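Local coordinates for spectinomycin 9-adenylyltransferase (Enterococcus faecalis, PDB 6SXJ), which transfers an adenylyl group from ATP to the 9-hydroxyl of spectinomycin, conferring bacterial resistance to this antibiotic but not to streptomycin, at residues F33-E38 with P43-D48; E86-I91 with T131-Q136; A165-S170 with L193-G198; E171-N176 with L186-M191. All blocks are in the same frame, centred on the assembly; numbering follows the deposited sequence.

Contact 1 (F33-E38 with P43-D48); sequences FGSGVE and PNSDLD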
# COMPACT_ATOMS: atom_id res chain seq x y z
N PHE A 33 -1.01 -6.60 -7.16
CA PHE A 33 0.24 -5.88 -7.38
C PHE A 33 1.05 -5.89 -6.09
O PHE A 33 0.65 -6.48 -5.09
CB PHE A 33 -0.04 -4.44 -7.85
CG PHE A 33 -0.70 -3.59 -6.80
CD1 PHE A 33 -2.07 -3.68 -6.58
CD2 PHE A 33 0.03 -2.70 -6.04
CE1 PHE A 33 -2.69 -2.90 -5.63
CE2 PHE A 33 -0.58 -1.90 -5.08
CZ PHE A 33 -1.94 -2.00 -4.87
N GLY A 34 2.21 -5.25 -6.14
CA GLY A 34 3.00 -5.08 -4.94
C GLY A 34 4.05 -6.15 -4.74
O GLY A 34 4.40 -6.92 -5.64
N SER A 35 4.55 -6.20 -3.50
CA SER A 35 5.68 -7.07 -3.18
C SER A 35 5.42 -8.51 -3.62
O SER A 35 6.35 -9.20 -4.05
CB SER A 35 5.96 -7.03 -1.67
OG SER A 35 4.86 -7.55 -0.94
N GLY A 36 4.17 -8.97 -3.51
CA GLY A 36 3.88 -10.35 -3.86
C GLY A 36 4.03 -10.64 -5.34
O GLY A 36 4.39 -11.76 -5.73
N VAL A 37 3.75 -9.65 -6.19
CA VAL A 37 3.88 -9.81 -7.63
C VAL A 37 5.27 -9.41 -8.10
O VAL A 37 5.83 -10.03 -9.00
CB VAL A 37 2.79 -8.98 -8.34
CG1 VAL A 37 2.90 -9.13 -9.84
CG2 VAL A 37 1.40 -9.39 -7.87
N GLU A 38 5.84 -8.37 -7.50
CA GLU A 38 7.11 -7.85 -7.98
C GLU A 38 8.30 -8.64 -7.46
O GLU A 38 9.32 -8.74 -8.15
CB GLU A 38 7.26 -6.38 -7.59
CG GLU A 38 6.42 -5.41 -8.41
CD GLU A 38 6.34 -4.03 -7.79
OE1 GLU A 38 5.85 -3.10 -8.47
OE2 GLU A 38 6.77 -3.87 -6.63
N PRO A 43 6.07 -15.82 2.84
CA PRO A 43 5.00 -15.99 3.84
C PRO A 43 4.66 -14.70 4.59
O PRO A 43 3.60 -14.66 5.23
CB PRO A 43 5.57 -17.05 4.80
CG PRO A 43 6.55 -17.83 3.95
CD PRO A 43 7.12 -16.84 2.96
N ASN A 44 5.50 -13.67 4.51
CA ASN A 44 5.26 -12.38 5.17
C ASN A 44 4.48 -11.41 4.30
O ASN A 44 4.08 -10.34 4.78
CB ASN A 44 6.62 -11.76 5.58
CG ASN A 44 6.46 -10.47 6.37
OD1 ASN A 44 6.10 -9.43 5.81
ND2 ASN A 44 6.74 -10.52 7.67
N SER A 45 4.26 -11.73 3.02
CA SER A 45 3.78 -10.75 2.06
C SER A 45 2.28 -10.49 2.20
O SER A 45 1.49 -11.41 2.46
CB SER A 45 4.08 -11.21 0.63
OG SER A 45 5.40 -11.70 0.51
N ASP A 46 1.90 -9.24 1.96
CA ASP A 46 0.50 -8.88 1.86
C ASP A 46 -0.06 -9.29 0.51
O ASP A 46 0.65 -9.40 -0.49
CB ASP A 46 0.31 -7.37 2.01
CG ASP A 46 0.64 -6.85 3.40
OD1 ASP A 46 0.96 -7.66 4.29
OD2 ASP A 46 0.58 -5.62 3.57
N LEU A 47 -1.38 -9.47 0.47
CA LEU A 47 -2.14 -9.60 -0.76
C LEU A 47 -2.75 -8.24 -1.10
O LEU A 47 -3.70 -7.80 -0.44
CB LEU A 47 -3.24 -10.65 -0.60
CG LEU A 47 -2.83 -12.11 -0.37
CD1 LEU A 47 -4.09 -12.93 -0.13
CD2 LEU A 47 -2.06 -12.61 -1.58
N ASP A 48 -2.23 -7.59 -2.14
CA ASP A 48 -2.62 -6.25 -2.54
C ASP A 48 -3.45 -6.33 -3.81
O ASP A 48 -2.96 -6.80 -4.85
CB ASP A 48 -1.40 -5.36 -2.77
CG ASP A 48 -0.56 -5.17 -1.52
OD1 ASP A 48 -1.03 -4.50 -0.58
OD2 ASP A 48 0.59 -5.68 -1.47
O HOH W 1 -0.23 -8.89 -3.85
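F33 and D48 meet in the signature motif of the nucleotidyltransferase fold, a Gly-Ser pair at the start of a short helix followed by an Asp-x-Asp pair, here G34-S35 and D46-L47-D48. In relatives the aspartates of this motif bind the catalytic metal ions, and D46 and D48 are consistent with that role. The polar links between the segments run through backbone. F33 N donates to D48 O over 3.0 Å. Beside this bond, one water bridges F33 O and D48 N, donating to the former and accepting from the latter. The apolar link is a CH-pi contact. D48 CB sits 4.0 Å from the centroid of the F33 ring, almost straight above its centre. Because D48 CG stands anti to its own carbonyl carbon (chi1 -62°), the carboxylate is carried away from the ring, toward the G34-S35 backbone, its plane 37° from that of the ring. Packing is lighter at the serines: S35 OG approaches S45 CB at 4.1 Å, while S45 OG itself bonds to K42 O. G34, with a positive phi of 94°, takes the N-cap position of helix 35-38. Its carbonyl O accepts two backbone bonds, from V37 N at 2.9 Å and from E38 N at 2.8 Å.

Contact 2 (E86-I91 with T131-Q136); sequences ELTIII and TIMLYQ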
# COMPACT_ATOMS: atom_id res chain seq x y z
N GLU A 86 -5.26 -6.04 1.38
CA GLU A 86 -5.47 -4.63 1.10
C GLU A 86 -6.10 -4.54 -0.27
O GLU A 86 -5.59 -5.14 -1.23
CB GLU A 86 -4.14 -3.88 1.15
CG GLU A 86 -4.21 -2.45 1.63
CD GLU A 86 -2.83 -1.91 1.88
OE1 GLU A 86 -2.18 -2.36 2.86
OE2 GLU A 86 -2.37 -1.06 1.09
N LEU A 87 -7.23 -3.85 -0.37
CA LEU A 87 -7.97 -3.78 -1.62
C LEU A 87 -8.46 -2.36 -1.86
O LEU A 87 -9.18 -1.81 -1.02
CB LEU A 87 -9.16 -4.74 -1.61
CG LEU A 87 -9.94 -4.87 -2.93
CD1 LEU A 87 -10.30 -6.34 -3.19
CD2 LEU A 87 -11.19 -4.03 -2.89
N THR A 88 -8.13 -1.81 -3.03
CA THR A 88 -8.54 -0.48 -3.45
C THR A 88 -9.41 -0.59 -4.70
O THR A 88 -9.14 -1.40 -5.59
CB THR A 88 -7.33 0.40 -3.77
OG1 THR A 88 -6.51 0.52 -2.61
CG2 THR A 88 -7.79 1.77 -4.23
N ILE A 89 -10.45 0.24 -4.76
CA ILE A 89 -11.36 0.29 -5.89
C ILE A 89 -11.27 1.68 -6.51
O ILE A 89 -11.40 2.69 -5.80
CB ILE A 89 -12.81 -0.02 -5.47
CG1 ILE A 89 -12.87 -1.37 -4.76
CG2 ILE A 89 -13.73 0.01 -6.68
CD1 ILE A 89 -14.26 -1.80 -4.35
N ILE A 90 -11.06 1.73 -7.82
CA ILE A 90 -11.11 2.97 -8.58
C ILE A 90 -12.17 2.84 -9.67
O ILE A 90 -12.45 1.73 -10.16
CB ILE A 90 -9.75 3.34 -9.19
CG1 ILE A 90 -9.18 2.15 -9.97
CG2 ILE A 90 -8.78 3.79 -8.11
CD1 ILE A 90 -7.98 2.51 -10.81
N ILE A 91 -12.75 3.97 -10.03
CA ILE A 91 -13.65 4.09 -11.17
C ILE A 91 -12.82 4.48 -12.37
O ILE A 91 -12.04 5.44 -12.30
CB ILE A 91 -14.76 5.13 -10.90
CG1 ILE A 91 -15.47 4.82 -9.59
CG2 ILE A 91 -15.74 5.16 -12.06
CD1 ILE A 91 -16.79 5.53 -9.42
N THR A 131 -1.50 7.53 -6.24
CA THR A 131 -0.71 7.79 -7.43
C THR A 131 0.52 6.89 -7.50
O THR A 131 0.96 6.51 -8.59
CB THR A 131 -0.29 9.27 -7.48
OG1 THR A 131 -1.44 10.07 -7.77
CG2 THR A 131 0.77 9.49 -8.56
N ILE A 132 1.11 6.57 -6.35
CA ILE A 132 2.26 5.67 -6.32
C ILE A 132 1.81 4.24 -6.55
O ILE A 132 2.54 3.44 -7.17
CB ILE A 132 3.00 5.82 -4.99
CG1 ILE A 132 3.25 7.30 -4.69
CG2 ILE A 132 4.31 5.07 -5.01
CD1 ILE A 132 3.69 7.56 -3.26
N MET A 133 0.62 3.88 -6.07
CA MET A 133 0.09 2.54 -6.28
C MET A 133 -0.22 2.31 -7.74
O MET A 133 0.23 1.32 -8.34
CB MET A 133 -1.16 2.35 -5.42
CG MET A 133 -0.97 2.76 -3.97
SD MET A 133 -2.48 2.66 -3.00
CE MET A 133 -3.24 1.17 -3.65
N LEU A 134 -1.00 3.21 -8.35
CA LEU A 134 -1.32 3.07 -9.76
C LEU A 134 -0.06 3.06 -10.61
O LEU A 134 0.02 2.34 -11.61
CB LEU A 134 -2.25 4.20 -10.20
CG LEU A 134 -3.60 4.30 -9.47
CD1 LEU A 134 -4.40 5.49 -9.98
CD2 LEU A 134 -4.38 3.01 -9.65
N TYR A 135 0.95 3.85 -10.22
CA TYR A 135 2.22 3.80 -10.93
C TYR A 135 2.87 2.43 -10.75
O TYR A 135 3.33 1.82 -11.73
CB TYR A 135 3.14 4.90 -10.41
CG TYR A 135 4.49 4.93 -11.08
CD1 TYR A 135 4.69 5.64 -12.26
CD2 TYR A 135 5.58 4.25 -10.53
CE1 TYR A 135 5.93 5.67 -12.87
CE2 TYR A 135 6.81 4.28 -11.13
CZ TYR A 135 6.99 4.98 -12.31
OH TYR A 135 8.23 5.00 -12.90
N GLN A 136 2.92 1.94 -9.52
CA GLN A 136 3.46 0.61 -9.25
C GLN A 136 2.67 -0.46 -10.01
O GLN A 136 3.24 -1.24 -10.77
CB GLN A 136 3.43 0.34 -7.75
CG GLN A 136 3.96 -1.01 -7.32
CD GLN A 136 4.16 -1.11 -5.82
OE1 GLN A 136 3.55 -0.37 -5.05
NE2 GLN A 136 5.01 -2.04 -5.39
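M133 and L134, neighbours on helix 130-139, each meet a different residue of strand 85-91, and no hydrogen bond passes between the two segments. One contact sets a methyl against a hydroxyl: M133 CE lies 3.5 Å from T88 OG1. The chain of M133 leaves the helix with CG anti to the carbonyl carbon and then bends at its thioether (chi3 38°), which brings the terminal methyl round to the threonine. M133 CE also packs on the F33 ring, 3.6 Å from F33 CZ, so it lies at a junction of helix, strand and the neighbouring segment F33-E38. The other contact is purely aliphatic. I90 CD1 and L134 CD2 come within 3.8 Å as the two side chains run past each other in opposite directions, and L134 is further covered by L50 and M95.

This is helix-on-sheet packing in the nucleotidyltransferase fold, with strand 85-91 lying in the mixed sheet between strands 47-53 and 103-108. The alternation of the strand turns T88 and I90 to the helix, whereas L87 points away from it. Backbone separations are those of a helix laid on a sheet, 9.6 Å between the CA atoms of T88 and M133 and 9.9 Å between those of I90 and L134.

Two polar side chains of the helix bond to other parts of the chain: T131 OG1 to H100 ND1, and Q136 NE2 to E38 OE2. Away from the strand, I132 packs against A165 and I166 of helix 159-173.

Contact 3 (A165-S170 with L193-G198); sequences AIMDSS and LTMDTG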
# COMPACT_ATOMS: atom_id res chain seq x y z
N ALA A 165 3.84 13.01 -5.13
CA ALA A 165 3.18 12.10 -4.20
C ALA A 165 4.11 11.72 -3.06
O ALA A 165 3.73 11.81 -1.88
CB ALA A 165 2.72 10.85 -4.96
N ILE A 166 5.33 11.29 -3.38
CA ILE A 166 6.26 10.84 -2.34
C ILE A 166 6.58 11.98 -1.38
O ILE A 166 6.60 11.79 -0.16
CB ILE A 166 7.53 10.26 -2.98
CG1 ILE A 166 7.25 8.87 -3.55
CG2 ILE A 166 8.66 10.22 -1.96
CD1 ILE A 166 8.40 8.29 -4.35
N MET A 167 6.85 13.18 -1.91
CA MET A 167 7.25 14.28 -1.05
C MET A 167 6.13 14.69 -0.11
O MET A 167 6.35 14.94 1.08
CB MET A 167 7.68 15.48 -1.89
CG MET A 167 8.73 15.20 -2.94
SD MET A 167 10.07 14.13 -2.38
CE MET A 167 10.82 15.11 -1.10
N ASP A 168 4.90 14.76 -0.62
CA ASP A 168 3.79 15.16 0.23
C ASP A 168 3.56 14.14 1.35
O ASP A 168 3.25 14.51 2.49
CB ASP A 168 2.53 15.34 -0.61
CG ASP A 168 2.50 16.66 -1.36
OD1 ASP A 168 3.46 17.43 -1.23
OD2 ASP A 168 1.51 16.92 -2.09
N SER A 169 3.79 12.86 1.07
CA SER A 169 3.62 11.84 2.10
C SER A 169 4.72 11.91 3.15
O SER A 169 4.46 11.74 4.35
CB SER A 169 3.58 10.45 1.47
OG SER A 169 3.65 9.45 2.46
N SER A 170 5.96 12.16 2.72
CA SER A 170 7.05 12.32 3.67
C SER A 170 6.80 13.49 4.60
O SER A 170 7.17 13.45 5.78
CB SER A 170 8.37 12.51 2.94
OG SER A 170 8.38 13.76 2.26
N LEU A 193 14.82 5.25 -2.48
CA LEU A 193 15.16 4.40 -3.61
C LEU A 193 14.34 4.76 -4.84
O LEU A 193 14.91 5.06 -5.89
CB LEU A 193 14.98 2.94 -3.24
CG LEU A 193 16.12 2.38 -2.39
CD1 LEU A 193 15.88 0.94 -1.97
CD2 LEU A 193 17.45 2.53 -3.10
N THR A 194 13.01 4.79 -4.70
CA THR A 194 12.16 4.97 -5.86
C THR A 194 12.34 6.35 -6.49
O THR A 194 12.23 6.46 -7.72
CB THR A 194 10.70 4.70 -5.51
OG1 THR A 194 9.90 5.17 -6.60
CG2 THR A 194 10.30 5.38 -4.24
N MET A 195 12.71 7.38 -5.72
CA MET A 195 12.89 8.68 -6.34
C MET A 195 14.18 8.78 -7.12
O MET A 195 14.24 9.61 -8.02
CB MET A 195 12.86 9.82 -5.34
CG MET A 195 12.79 11.15 -5.98
SD MET A 195 11.63 12.29 -5.24
CE MET A 195 10.13 11.60 -5.82
N ASP A 196 15.17 7.92 -6.86
CA ASP A 196 16.38 7.94 -7.68
C ASP A 196 16.24 6.92 -8.80
O ASP A 196 15.82 7.29 -9.90
CB ASP A 196 17.63 7.66 -6.84
CG ASP A 196 18.83 8.42 -7.35
OD1 ASP A 196 19.40 9.21 -6.59
OD2 ASP A 196 19.20 8.25 -8.52
N THR A 197 16.56 5.65 -8.52
CA THR A 197 16.59 4.62 -9.55
C THR A 197 15.31 4.66 -10.38
O THR A 197 15.35 4.91 -11.59
CB THR A 197 16.77 3.24 -8.91
OG1 THR A 197 15.54 2.85 -8.30
CG2 THR A 197 17.88 3.26 -7.87
N GLY A 198 14.17 4.44 -9.74
CA GLY A 198 12.89 4.53 -10.41
C GLY A 198 11.94 3.39 -10.07
O GLY A 198 10.78 3.39 -10.49
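I166 and M195 mark the nearest approach of the two backbones, their CA atoms 8.0 Å apart where helix 159-173 passes the C-terminal part of helix 181-196. I166 points at the other helix and meets two residues there. Its CD1 and T194 CG2 come tip to tip at 3.5 Å, closer than carbon atoms usually pack. The methyl of T194 is available for this because OG1 takes the position anti to the backbone N (chi1 167°), leaving CG2 between N and the carbonyl carbon. Beside it, M195 slides past I166 in the opposite direction and lays its CE 4.0 Å from I166 CD1.

The second meeting is between two sulfur atoms. M167 and M195 cross at about a right angle, with M167 SD 3.7 Å from M195 SD; bends at chi2 and chi3 in both chains fold the thioethers inward to each other. M167 also touches L252 of helix 241-253, which places the sulfur pair next to a third helix of the C-terminal domain. Within the first helix, S170 OG donates to M167 O at 2.6 Å, turning its hydroxyl back on its own backbone.

With no hydrogen bond between the segments, the association here rests on dispersion and shape: an isoleucine and a threonine methyl fitted closely, and polarisable methionine sulfurs meeting beside them.

Contact 4 (E171-N176 with L186-M191); sequences EELIDN and LTLCRM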
# COMPACT_ATOMS: atom_id res chain seq x y z
N GLU A 171 6.17 14.56 4.09
CA GLU A 171 6.01 15.77 4.89
C GLU A 171 5.16 15.51 6.12
O GLU A 171 5.43 16.06 7.20
CB GLU A 171 5.39 16.87 4.03
CG GLU A 171 6.35 18.00 3.68
CD GLU A 171 5.96 18.74 2.42
OE1 GLU A 171 6.84 19.40 1.82
OE2 GLU A 171 4.77 18.67 2.03
N GLU A 172 4.11 14.70 5.99
CA GLU A 172 3.32 14.30 7.15
C GLU A 172 3.94 13.12 7.88
O GLU A 172 3.68 12.94 9.08
CB GLU A 172 1.89 13.97 6.72
CG GLU A 172 1.04 15.22 6.50
CD GLU A 172 -0.41 14.89 6.21
OE1 GLU A 172 -1.17 15.81 5.84
OE2 GLU A 172 -0.77 13.70 6.34
N LEU A 173 4.76 12.33 7.19
CA LEU A 173 5.43 11.19 7.83
C LEU A 173 6.39 11.66 8.91
O LEU A 173 6.44 11.08 10.01
CB LEU A 173 6.18 10.39 6.77
CG LEU A 173 6.55 8.94 7.07
CD1 LEU A 173 6.43 8.11 5.81
CD2 LEU A 173 7.96 8.89 7.62
N ILE A 174 7.17 12.71 8.65
CA ILE A 174 8.11 13.21 9.63
C ILE A 174 7.40 13.73 10.87
O ILE A 174 8.02 13.83 11.94
CB ILE A 174 9.00 14.32 9.02
CG1 ILE A 174 8.14 15.35 8.28
CG2 ILE A 174 10.04 13.72 8.08
CD1 ILE A 174 7.76 16.56 9.12
N ASP A 175 6.12 14.08 10.76
CA ASP A 175 5.36 14.62 11.88
C ASP A 175 4.58 13.56 12.63
O ASP A 175 4.00 13.86 13.68
CB ASP A 175 4.40 15.70 11.37
CG ASP A 175 4.24 16.84 12.36
OD1 ASP A 175 5.11 17.00 13.25
OD2 ASP A 175 3.23 17.58 12.26
N ASN A 176 4.59 12.32 12.14
CA ASN A 176 3.74 11.26 12.66
C ASN A 176 4.46 9.93 12.69
O ASN A 176 3.92 8.89 12.32
CB ASN A 176 2.47 11.14 11.83
CG ASN A 176 1.55 12.33 12.02
OD1 ASN A 176 0.72 12.44 12.96
ND2 ASN A 176 1.73 13.27 11.15
N LEU A 186 11.45 2.93 7.35
CA LEU A 186 11.64 2.12 6.15
C LEU A 186 10.82 2.66 4.98
O LEU A 186 11.25 2.53 3.82
CB LEU A 186 11.28 0.67 6.43
CG LEU A 186 11.99 0.07 7.64
CD1 LEU A 186 11.20 -1.10 8.21
CD2 LEU A 186 13.41 -0.36 7.29
N THR A 187 9.67 3.27 5.24
CA THR A 187 8.96 3.98 4.19
C THR A 187 9.87 5.03 3.55
O THR A 187 10.02 5.07 2.32
CB THR A 187 7.69 4.63 4.74
OG1 THR A 187 7.00 3.70 5.58
CG2 THR A 187 6.78 5.07 3.60
N LEU A 188 10.49 5.87 4.37
CA LEU A 188 11.42 6.86 3.84
C LEU A 188 12.56 6.20 3.08
O LEU A 188 12.99 6.70 2.03
CB LEU A 188 11.97 7.72 4.98
CG LEU A 188 11.05 8.77 5.60
CD1 LEU A 188 11.68 9.29 6.88
CD2 LEU A 188 10.77 9.89 4.65
N CYS A 189 13.07 5.08 3.59
CA CYS A 189 14.10 4.34 2.86
C CYS A 189 13.57 3.87 1.51
O CYS A 189 14.22 4.05 0.48
CB CYS A 189 14.59 3.16 3.70
SG CYS A 189 15.58 3.63 5.13
N ARG A 190 12.40 3.23 1.51
CA ARG A 190 11.72 2.92 0.26
C ARG A 190 11.55 4.19 -0.58
O ARG A 190 11.88 4.21 -1.77
CB ARG A 190 10.36 2.28 0.54
CG ARG A 190 9.68 1.66 -0.68
CD ARG A 190 8.24 1.26 -0.40
NE ARG A 190 7.35 2.41 -0.18
CZ ARG A 190 6.95 3.26 -1.12
NH1 ARG A 190 7.34 3.10 -2.38
NH2 ARG A 190 6.14 4.26 -0.81
N MET A 191 11.07 5.27 0.05
CA MET A 191 10.82 6.52 -0.66
C MET A 191 12.06 7.01 -1.39
O MET A 191 11.97 7.54 -2.50
CB MET A 191 10.39 7.60 0.33
CG MET A 191 8.95 7.54 0.78
SD MET A 191 8.56 9.06 1.64
CE MET A 191 6.78 9.00 1.74
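L173 sets its two methyls against side chains of helix 181-196, joining the arms of an antiparallel helical hairpin in the C-terminal domain, whose connection runs between helix 159-173 and the start of the second helix at 181. The packed part of the contact centres on this one leucine. L173 CD2 lies 3.7 Å from L188 CG, the two leucines sliding past each other in opposite directions. L173 CD1, the other branch, lies 3.8 Å from T187 CG2 and 4.2 Å from M191 CE. Here the side chain of L173 crosses that of T187 at a slant, while the extended chain of M191 brings its terminal methyl in from the next turn. With CG anti to the backbone N (chi1 -159°), the fork of L173 is turned toward helix 181-196. L188 and M191 are backed in turn by L248 and L252 of helix 241-253.

The loose side flanks L173 in sequence. I174 turns the end of its side chain away from helix 181-196, to I245 and N249, and E171, E172, D175 and N176 are solvent-exposed. Order on this side is local: L173 to N176 form a type I beta turn, with N176 N bonded to L173 O. The side-chain amide of N176 reaches back over this turn, ND2 donating to E172 O at 2.9 Å, nearly straight at 178° and in the amide plane; the same carbonyl oxygen also accepts from D175 N.

In the fold
Contacts 1 and 2 belong to the nucleotidyltransferase fold and share its sheet, whose neighbouring strands 47-53 and 85-91 are joined by the L47 O to E86 N bond. Contacts 3 and 4 are successive levels of one helix pair, 159-173 with 181-196, linked by M191 packing against I166 and S170. Contacts 2 and 3 are buried; contacts 1 and 4 are only partly so. Chemistry follows place: contact 1, at the signature motif, alone uses hydrogen bonds and water across its segments, whereas the others rely on side-chain packing. Contacts 2 and 3 also touch, for example where T131 meets A165, so the sheet-packed helix borders the helical domain.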